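Local coordinates for molybdenum-pterin-binding protein 2 (PDB 1GUG) that binds molybdenum as the molybdate oxyanion, with tungstate taking its place here at sites between subunits of the hexamer, at residues A23-E28 with S37-D42. Numbering follows the deposited sequence.
Sequences AEVVLE and SIISLD. With WO4 (tungstate(VI)ion), chain M.
Val25 and Ser37 exchange two backbone hydrogen bonds. Val25 N reaches Ser37 O at 2.8 Å, nearly straight at 169° and in the carbonyl plane, and Ser37 N returns one to Val25 O. The next hydrogen-bonded pair, Ala23 with Ile39, is less even. Ile39 N gives Ala23 O a bond of 3.1 Å, while Ala23 N meets Ile39 O at a more bent 141°. Between these pairs Glu24 and Ile38 form a non-hydrogen-bonded pair. Here the strands are drawn close, and the CA of Glu24 lies 3.3 Å from Ser37 O in a CA-H...O contact.

Ala23, Val25, Ser37 and Ile39 share the tightly packed face. Ala23 is the residue most covered by the other segment, and its CB sits 4.1 Å from Leu41 CA at the turn into the helix. Val25 CG2 touches Ile39 CD1 at 4.4 Å, and Val44 of helix 41-47 covers Ala23, Val25 and Ile39. Ser37 OG is hydrogen-bonded to Val64 O of the second subunit.

The two strands form a beta hairpin in the antiparallel sheet of the Mop (TOBE) domain, a member of the OB clan. Strand 33-40 runs straight into helix 41-47, with Ser40 as N-cap. Its OG sits between the backbone N and the carbonyl carbon (chi1 70°), which lets it cap Ser43 N and also reach tungstate O1 at 2.7 Å. Ser40 N grips the same oxygen at 2.9 Å. Ile39 CG2 packs beside tungstate O2. Ser43 OG and Ser4, Arg6, Ser61 and Lys60 of the fourth subunit complete the oxyanion site.

Glu24 and Ile38 bury less surface across the pair. Both are still buried, against Val21 and Ser40 of the third subunit. Glu24 OE2 comes near the like-charged Asp42 OD2 of that subunit, which may raise one pKa. Beyond Val25 the hairpin continues through Leu27 and Ile35. Val26 is partly exposed, and Glu28 lies open to solvent.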
ATOM      1  N   ALA D  23      -3.487 -10.232  12.478  1.00 11.35           N
ATOM      2  CA  ALA D  23      -4.586 -11.195  12.502  1.00 10.82           C
ATOM      3  C   ALA D  23      -5.103 -11.329  11.069  1.00 10.89           C
ATOM      4  O   ALA D  23      -5.092 -10.332  10.300  1.00 10.16           O
ATOM      5  CB  ALA D  23      -5.709 -10.711  13.408  1.00 11.09           C
ATOM      6  N   GLU D  24      -5.509 -12.551  10.707  1.00 10.79           N
ATOM      7  CA  GLU D  24      -6.014 -12.854   9.362  1.00 11.46           C
ATOM      8  C   GLU D  24      -7.521 -13.125   9.369  1.00 11.54           C
ATOM      9  O   GLU D  24      -8.008 -13.957  10.150  1.00 11.55           O
ATOM     10  CB  GLU D  24      -5.289 -14.065   8.787  1.00 11.40           C
ATOM     11  CG  GLU D  24      -5.745 -14.428   7.373  1.00 14.38           C
ATOM     12  CD  GLU D  24      -5.275 -15.803   6.988  1.00 22.74           C
ATOM     13  OE1 GLU D  24      -5.950 -16.787   7.378  1.00 25.66           O
ATOM     14  OE2 GLU D  24      -4.225 -15.887   6.329  1.00 24.81           O
ATOM     15  N   VAL D  25      -8.250 -12.430   8.496  1.00 11.07           N
ATOM     16  CA  VAL D  25      -9.693 -12.589   8.402  1.00 12.20           C
ATOM     17  C   VAL D  25     -10.040 -13.018   6.987  1.00 12.63           C
ATOM     18  O   VAL D  25      -9.575 -12.403   6.011  1.00 12.50           O
ATOM     19  CB  VAL D  25     -10.422 -11.248   8.684  1.00 11.76           C
ATOM     20  CG1 VAL D  25     -11.957 -11.427   8.653  1.00 12.34           C
ATOM     21  CG2 VAL D  25      -9.931 -10.640  10.006  1.00 13.88           C
ATOM     22  N   VAL D  26     -10.827 -14.088   6.867  1.00 12.39           N
ATOM     23  CA  VAL D  26     -11.258 -14.577   5.565  1.00 13.08           C
ATOM     24  C   VAL D  26     -12.779 -14.440   5.470  1.00 13.45           C
ATOM     25  O   VAL D  26     -13.507 -14.907   6.367  1.00 13.05           O
ATOM     26  CB  VAL D  26     -10.880 -16.052   5.373  1.00 12.64           C
ATOM     27  CG1 VAL D  26     -11.325 -16.554   3.999  1.00 14.81           C
ATOM     28  CG2 VAL D  26      -9.369 -16.241   5.541  1.00 14.23           C
ATOM     29  N   LEU D  27     -13.232 -13.751   4.425  1.00 13.65           N
ATOM     30  CA  LEU D  27     -14.664 -13.510   4.201  1.00 14.74           C
ATOM     31  C   LEU D  27     -15.155 -14.194   2.929  1.00 14.79           C
ATOM     32  O   LEU D  27     -14.487 -14.144   1.905  1.00 13.98           O
ATOM     33  CB  LEU D  27     -14.929 -12.017   3.988  1.00 15.11           C
ATOM     34  CG  LEU D  27     -14.699 -10.940   5.039  1.00 17.76           C
ATOM     35  CD1 LEU D  27     -15.196  -9.546   4.538  1.00 19.56           C
ATOM     36  CD2 LEU D  27     -15.375 -11.293   6.334  1.00 19.98           C
ATOM     37  N   GLU D  28     -16.364 -14.753   2.975  1.00 14.64           N
ATOM     38  CA  GLU D  28     -16.997 -15.278   1.776  1.00 16.44           C
ATOM     39  C   GLU D  28     -17.906 -14.172   1.267  1.00 15.57           C
ATOM     40  O   GLU D  28     -18.709 -13.632   2.034  1.00 15.82           O
ATOM     41  CB  GLU D  28     -17.805 -16.536   2.115  1.00 17.18           C
ATOM     42  CG  GLU D  28     -18.602 -17.072   0.951  1.00 23.03           C
ATOM     43  CD  GLU D  28     -18.866 -18.572   1.054  1.00 29.50           C
ATOM     44  OE1 GLU D  28     -19.018 -19.116   2.194  1.00 30.24           O
ATOM     45  OE2 GLU D  28     -18.909 -19.210  -0.027  1.00 33.10           O
ATOM     46  N   SER D  37      -7.886 -10.813   4.429  1.00 14.89           N
ATOM     47  CA  SER D  37      -7.419  -9.541   4.982  1.00 15.25           C
ATOM     48  C   SER D  37      -6.432  -9.768   6.117  1.00 14.76           C
ATOM     49  O   SER D  37      -6.668 -10.624   6.961  1.00 14.39           O
ATOM     50  CB  SER D  37      -8.644  -8.794   5.557  1.00 15.70           C
ATOM     51  OG  SER D  37      -8.261  -7.709   6.377  1.00 14.98           O
ATOM     52  N   ILE D  38      -5.313  -9.034   6.122  1.00 13.20           N
ATOM     53  CA  ILE D  38      -4.383  -9.070   7.261  1.00 12.51           C
ATOM     54  C   ILE D  38      -4.347  -7.659   7.851  1.00 12.09           C
ATOM     55  O   ILE D  38      -3.964  -6.708   7.158  1.00 11.80           O
ATOM     56  CB  ILE D  38      -2.986  -9.608   6.876  1.00 12.79           C
ATOM     57  CG1 ILE D  38      -3.095 -11.128   6.602  1.00 10.53           C
ATOM     58  CG2 ILE D  38      -1.965  -9.324   8.000  1.00 11.24           C
ATOM     59  CD1 ILE D  38      -1.821 -11.744   5.980  1.00 13.11           C
ATOM     60  N   ILE D  39      -4.817  -7.537   9.096  1.00 11.37           N
ATOM     61  CA  ILE D  39      -4.937  -6.252   9.813  1.00 12.65           C
ATOM     62  C   ILE D  39      -4.345  -6.411  11.208  1.00 13.23           C
ATOM     63  O   ILE D  39      -3.812  -7.463  11.519  1.00 13.15           O
ATOM     64  CB  ILE D  39      -6.425  -5.814   9.919  1.00 11.43           C
ATOM     65  CG1 ILE D  39      -7.273  -6.942  10.526  1.00 15.27           C
ATOM     66  CG2 ILE D  39      -6.969  -5.393   8.547  1.00 14.37           C
ATOM     67  CD1 ILE D  39      -8.711  -6.488  10.973  1.00 16.77           C
ATOM     68  N   SER D  40      -4.408  -5.363  12.029  1.00 13.88           N
ATOM     69  CA  SER D  40      -3.907  -5.475  13.398  1.00 14.79           C
ATOM     70  C   SER D  40      -4.768  -6.367  14.290  1.00 15.55           C
ATOM     71  O   SER D  40      -5.992  -6.399  14.151  1.00 14.48           O
ATOM     72  CB  SER D  40      -3.769  -4.095  14.057  1.00 15.19           C
ATOM     73  OG  SER D  40      -5.039  -3.509  14.318  1.00 14.37           O
ATOM     74  N   LEU D  41      -4.111  -7.074  15.207  1.00 15.84           N
ATOM     75  CA  LEU D  41      -4.820  -7.826  16.229  1.00 16.98           C
ATOM     76  C   LEU D  41      -5.683  -6.853  17.048  1.00 17.13           C
ATOM     77  O   LEU D  41      -6.808  -7.163  17.421  1.00 16.72           O
ATOM     78  CB  LEU D  41      -3.825  -8.553  17.146  1.00 17.53           C
ATOM     79  CG  LEU D  41      -4.443  -9.335  18.318  1.00 19.08           C
ATOM     80  CD1 LEU D  41      -5.440 -10.375  17.799  1.00 19.12           C
ATOM     81  CD2 LEU D  41      -3.356  -9.967  19.142  1.00 19.90           C
ATOM     82  N   ASP D  42      -5.166  -5.664  17.338  1.00 17.06           N
ATOM     83  CA  ASP D  42      -5.965  -4.710  18.116  1.00 18.00           C
ATOM     84  C   ASP D  42      -7.316  -4.380  17.470  1.00 18.02           C
ATOM     85  O   ASP D  42      -8.358  -4.355  18.136  1.00 17.97           O
ATOM     86  CB  ASP D  42      -5.189  -3.431  18.371  1.00 18.57           C
ATOM     87  CG  ASP D  42      -4.017  -3.630  19.329  1.00 20.93           C
ATOM     88  OD1 ASP D  42      -4.086  -4.530  20.196  1.00 23.30           O
ATOM     89  OD2 ASP D  42      -2.989  -2.916  19.296  1.00 24.33           O
TER
HETATM   90  W   WO4 M1069      -5.355  -1.932  10.294  1.00 10.43           W
HETATM   91  O1  WO4 M1069      -5.765  -2.808  11.817  1.00 11.15           O
HETATM   92  O2  WO4 M1069      -6.681  -1.898   9.203  1.00 11.65           O
HETATM   93  O3  WO4 M1069      -3.961  -2.776   9.563  1.00 12.33           O
HETATM   94  O4  WO4 M1069      -4.805  -0.260  10.686  1.00  9.67           O